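Local coordinates for angiopoietin-related protein 3 (Homo sapiens, PDB 6EUA) that raises plasma triglycerides by inhibiting lipoprotein lipase and, through the fibrinogen-like domain described here, mediates endothelial cell adhesion, at residues L82-I90 / L118-T126. Numbering follows the deposited sequence. Where two conformers were deposited one is given.
Sequences LGLEKIYSI and LGNHETNYT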
loop_
_atom_site.group_PDB
_atom_site.type_symbol
_atom_site.label_atom_id
_atom_site.label_comp_id
_atom_site.label_asym_id
_atom_site.label_seq_id
_atom_site.Cartn_x
_atom_site.Cartn_y
_atom_site.Cartn_z
ATOM N N LEU A 82 -15.301 -1.433 -4.742
ATOM C CA LEU A 82 -14.818 -2.700 -5.287
ATOM C C LEU A 82 -15.486 -3.038 -6.624
ATOM O O LEU A 82 -14.832 -3.563 -7.537
ATOM C CB LEU A 82 -15.034 -3.819 -4.281
ATOM C CG LEU A 82 -14.533 -5.181 -4.788
ATOM C CD1 LEU A 82 -13.024 -5.151 -5.074
ATOM C CD2 LEU A 82 -14.868 -6.267 -3.770
ATOM N N GLY A 83 -16.772 -2.722 -6.767
ATOM C CA GLY A 83 -17.505 -3.105 -8.000
ATOM C C GLY A 83 -18.629 -4.044 -7.635
ATOM O O GLY A 83 -18.440 -5.051 -6.944
ATOM N N LEU A 84 -19.848 -3.693 -8.073
ATOM C CA LEU A 84 -21.024 -4.493 -7.729
ATOM C C LEU A 84 -20.903 -5.917 -8.262
ATOM O O LEU A 84 -21.245 -6.884 -7.565
ATOM C CB LEU A 84 -22.294 -3.825 -8.260
ATOM C CG LEU A 84 -22.705 -2.579 -7.467
ATOM C CD1 LEU A 84 -23.797 -1.741 -8.175
ATOM C CD2 LEU A 84 -23.155 -2.973 -6.065
ATOM N N GLU A 85 -20.396 -6.069 -9.487
ATOM C CA GLU A 85 -20.226 -7.411 -10.025
ATOM C C GLU A 85 -19.243 -8.216 -9.181
ATOM O O GLU A 85 -19.469 -9.402 -8.911
ATOM C CB GLU A 85 -19.782 -7.340 -11.485
ATOM C CG GLU A 85 -20.746 -8.041 -12.443
ATOM C CD GLU A 85 -21.567 -9.146 -11.768
ATOM O OE1 GLU A 85 -20.964 -10.153 -11.308
ATOM O OE2 GLU A 85 -22.813 -9.005 -11.705
ATOM N N LYS A 86 -18.171 -7.584 -8.723
ATOM C CA LYS A 86 -17.225 -8.301 -7.880
ATOM C C LYS A 86 -17.816 -8.600 -6.503
ATOM O O LYS A 86 -17.625 -9.702 -5.971
ATOM C CB LYS A 86 -15.930 -7.504 -7.774
ATOM C CG LYS A 86 -15.085 -7.585 -9.047
ATOM C CD LYS A 86 -13.788 -6.809 -8.884
ATOM C CE LYS A 86 -12.971 -6.809 -10.164
ATOM N NZ LYS A 86 -13.758 -6.312 -11.296
ATOM N N ILE A 87 -18.572 -7.654 -5.926
ATOM C CA ILE A 87 -19.197 -7.910 -4.625
ATOM C C ILE A 87 -20.174 -9.069 -4.733
ATOM O O ILE A 87 -20.214 -9.950 -3.863
ATOM C CB ILE A 87 -19.895 -6.649 -4.080
ATOM C CG1 ILE A 87 -18.875 -5.568 -3.776
ATOM C CG2 ILE A 87 -20.688 -6.976 -2.812
ATOM C CD1 ILE A 87 -19.413 -4.175 -4.022
ATOM N N TYR A 88 -20.984 -9.086 -5.801
ATOM C CA TYR A 88 -21.950 -10.165 -5.962
ATOM C C TYR A 88 -21.242 -11.493 -6.184
ATOM O O TYR A 88 -21.717 -12.529 -5.702
ATOM C CB TYR A 88 -22.936 -9.872 -7.109
ATOM C CG TYR A 88 -23.984 -10.957 -7.246
ATOM C CD1 TYR A 88 -25.058 -11.020 -6.369
ATOM C CD2 TYR A 88 -23.876 -11.946 -8.222
ATOM C CE1 TYR A 88 -26.004 -12.028 -6.457
ATOM C CE2 TYR A 88 -24.825 -12.965 -8.323
ATOM C CZ TYR A 88 -25.889 -12.995 -7.433
ATOM O OH TYR A 88 -26.844 -13.988 -7.507
ATOM N N SER A 89 -20.096 -11.478 -6.883
ATOM C CA SER A 89 -19.314 -12.702 -7.053
ATOM C C SER A 89 -18.923 -13.294 -5.705
ATOM O O SER A 89 -18.882 -14.519 -5.535
ATOM C CB SER A 89 -18.060 -12.414 -7.877
ATOM O OG SER A 89 -18.372 -12.372 -9.247
ATOM N N ILE A 90 -18.616 -12.440 -4.740
ATOM C CA ILE A 90 -18.309 -12.930 -3.404
ATOM C C ILE A 90 -19.573 -13.447 -2.723
ATOM O O ILE A 90 -19.618 -14.584 -2.239
ATOM C CB ILE A 90 -17.623 -11.821 -2.585
ATOM C CG1 ILE A 90 -16.293 -11.443 -3.257
ATOM C CG2 ILE A 90 -17.456 -12.248 -1.129
ATOM C CD1 ILE A 90 -15.675 -10.139 -2.754
ATOM N N LEU A 118 -28.066 -10.072 -1.227
ATOM C CA LEU A 118 -27.791 -9.218 -2.375
ATOM C C LEU A 118 -28.247 -9.914 -3.647
ATOM O O LEU A 118 -27.910 -11.080 -3.863
ATOM C CB LEU A 118 -26.303 -8.898 -2.464
ATOM C CG LEU A 118 -25.850 -7.926 -3.552
ATOM C CD1 LEU A 118 -26.381 -6.485 -3.291
ATOM C CD2 LEU A 118 -24.338 -7.948 -3.643
ATOM N N GLY A 119 -29.025 -9.196 -4.489
ATOM C CA GLY A 119 -29.446 -9.729 -5.773
ATOM C C GLY A 119 -28.439 -9.402 -6.874
ATOM O O GLY A 119 -27.537 -8.595 -6.697
ATOM N N ASN A 120 -28.623 -10.043 -8.023
ATOM C CA ASN A 120 -27.696 -9.881 -9.133
ATOM C C ASN A 120 -28.002 -8.596 -9.902
ATOM O O ASN A 120 -28.893 -7.815 -9.541
ATOM C CB ASN A 120 -27.764 -11.094 -10.054
ATOM C CG ASN A 120 -29.185 -11.448 -10.433
ATOM O OD1 ASN A 120 -30.037 -10.573 -10.581
ATOM N ND2 ASN A 120 -29.453 -12.735 -10.576
ATOM N N HIS A 121 -27.262 -8.384 -10.996
ATOM C CA HIS A 121 -27.455 -7.178 -11.799
ATOM C C HIS A 121 -28.873 -7.097 -12.361
ATOM O O HIS A 121 -29.387 -5.993 -12.583
ATOM C CB HIS A 121 -26.431 -7.119 -12.938
ATOM C CG HIS A 121 -26.670 -8.127 -14.020
ATOM N ND1 HIS A 121 -26.150 -9.402 -13.979
ATOM C CD2 HIS A 121 -27.389 -8.052 -15.165
ATOM C CE1 HIS A 121 -26.526 -10.066 -15.057
ATOM N NE2 HIS A 121 -27.280 -9.269 -15.793
ATOM N N GLU A 122 -29.522 -8.248 -12.575
ATOM C CA GLU A 122 -30.889 -8.245 -13.097
ATOM C C GLU A 122 -31.870 -7.576 -12.137
ATOM O O GLU A 122 -32.858 -6.978 -12.581
ATOM C CB GLU A 122 -31.341 -9.671 -13.396
ATOM C CG GLU A 122 -30.848 -10.217 -14.721
ATOM C CD GLU A 122 -30.898 -11.732 -14.769
ATOM O OE1 GLU A 122 -30.043 -12.371 -14.116
ATOM O OE2 GLU A 122 -31.793 -12.281 -15.450
ATOM N N THR A 123 -31.633 -7.682 -10.829
ATOM C CA THR A 123 -32.417 -6.958 -9.835
ATOM C C THR A 123 -31.869 -5.559 -9.563
ATOM O O THR A 123 -32.300 -4.916 -8.598
ATOM C CB THR A 123 -32.473 -7.738 -8.514
ATOM O OG1 THR A 123 -31.172 -7.755 -7.908
ATOM C CG2 THR A 123 -32.959 -9.171 -8.728
ATOM N N ASN A 124 -30.946 -5.072 -10.396
ATOM C CA ASN A 124 -30.195 -3.850 -10.104
ATOM C C ASN A 124 -29.520 -3.956 -8.737
ATOM O O ASN A 124 -29.500 -3.002 -7.954
ATOM C CB ASN A 124 -31.083 -2.602 -10.180
ATOM C CG ASN A 124 -31.480 -2.250 -11.601
ATOM O OD1 ASN A 124 -30.671 -2.335 -12.530
ATOM N ND2 ASN A 124 -32.738 -1.855 -11.777
ATOM N N TYR A 125 -28.998 -5.151 -8.438
ATOM C CA TYR A 125 -28.201 -5.398 -7.233
ATOM C C TYR A 125 -28.971 -5.029 -5.961
ATOM O O TYR A 125 -28.481 -4.295 -5.099
ATOM C CB TYR A 125 -26.861 -4.657 -7.317
ATOM C CG TYR A 125 -25.999 -5.136 -8.466
ATOM C CD1 TYR A 125 -25.444 -6.407 -8.445
ATOM C CD2 TYR A 125 -25.753 -4.332 -9.574
ATOM C CE1 TYR A 125 -24.661 -6.860 -9.478
ATOM C CE2 TYR A 125 -24.964 -4.781 -10.626
ATOM C CZ TYR A 125 -24.419 -6.051 -10.570
ATOM O OH TYR A 125 -23.623 -6.537 -11.592
ATOM N N THR A 126 -30.190 -5.557 -5.848
ATOM C CA THR A 126 -31.072 -5.171 -4.752
ATOM C C THR A 126 -30.534 -5.670 -3.416
ATOM O O THR A 126 -30.190 -6.845 -3.267
ATOM C CB THR A 126 -32.472 -5.709 -4.997
ATOM O OG1 THR A 126 -32.969 -5.138 -6.212
ATOM C CG2 THR A 126 -33.391 -5.320 -3.857
HETATM O O HOH W 1 -28.824 -13.582 -5.029
#
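Tyr125 reaches out of the loop 118-126 and lays its ring against the first turn of helix 84-91. From CB the ring runs flat between two partners: Leu84 CB sits over the centre of one face, a CH-pi contact 3.6 Å from the centroid and 9° off the ring normal, while CA of His121, from the tyrosine's own loop, covers the rim of the opposite face. On the same side as Leu84 CB, Leu84 CD1 stands above the rim, 3.5 Å from Tyr125 CD2; at the edge, CE1 faces Tyr88 CB. At the tip, in one of the two conformers of Glu85, Tyr125 OH donates to Glu85 OE2 at 2.6 Å, meeting the anti side of the carboxylate 26° out of its plane. A phenylalanine here could keep the CH-pi contact but would probably leave the Glu85 carboxylate without this donor and Lys70 NZ without its hydroxyl partner.

One turn further along, Tyr88 has CG anti to its backbone N (chi1 -177°), which sends its ring out alongside Asn120. Asn120 CA lies over one face, 3.9 Å from the centroid, and Leu118 O stands at the edge, 3.4 Å from Tyr88 CE1. A water bridges Tyr88 OH and Leu118 O. Deeper in, Ile87 CG2 packs on Leu118 CD2 at 3.9 Å.

The contact thus docks helix 84-91 on the turn joining antiparallel strands 109-118 and 127-134 of the fibrinogen C-terminal domain. Lys70 of helix 66-71 also bonds Tyr125 OH, Phe148 of strand 147-149 touches Leu84, and Ile52 of strand 47-55 lies against Ile87.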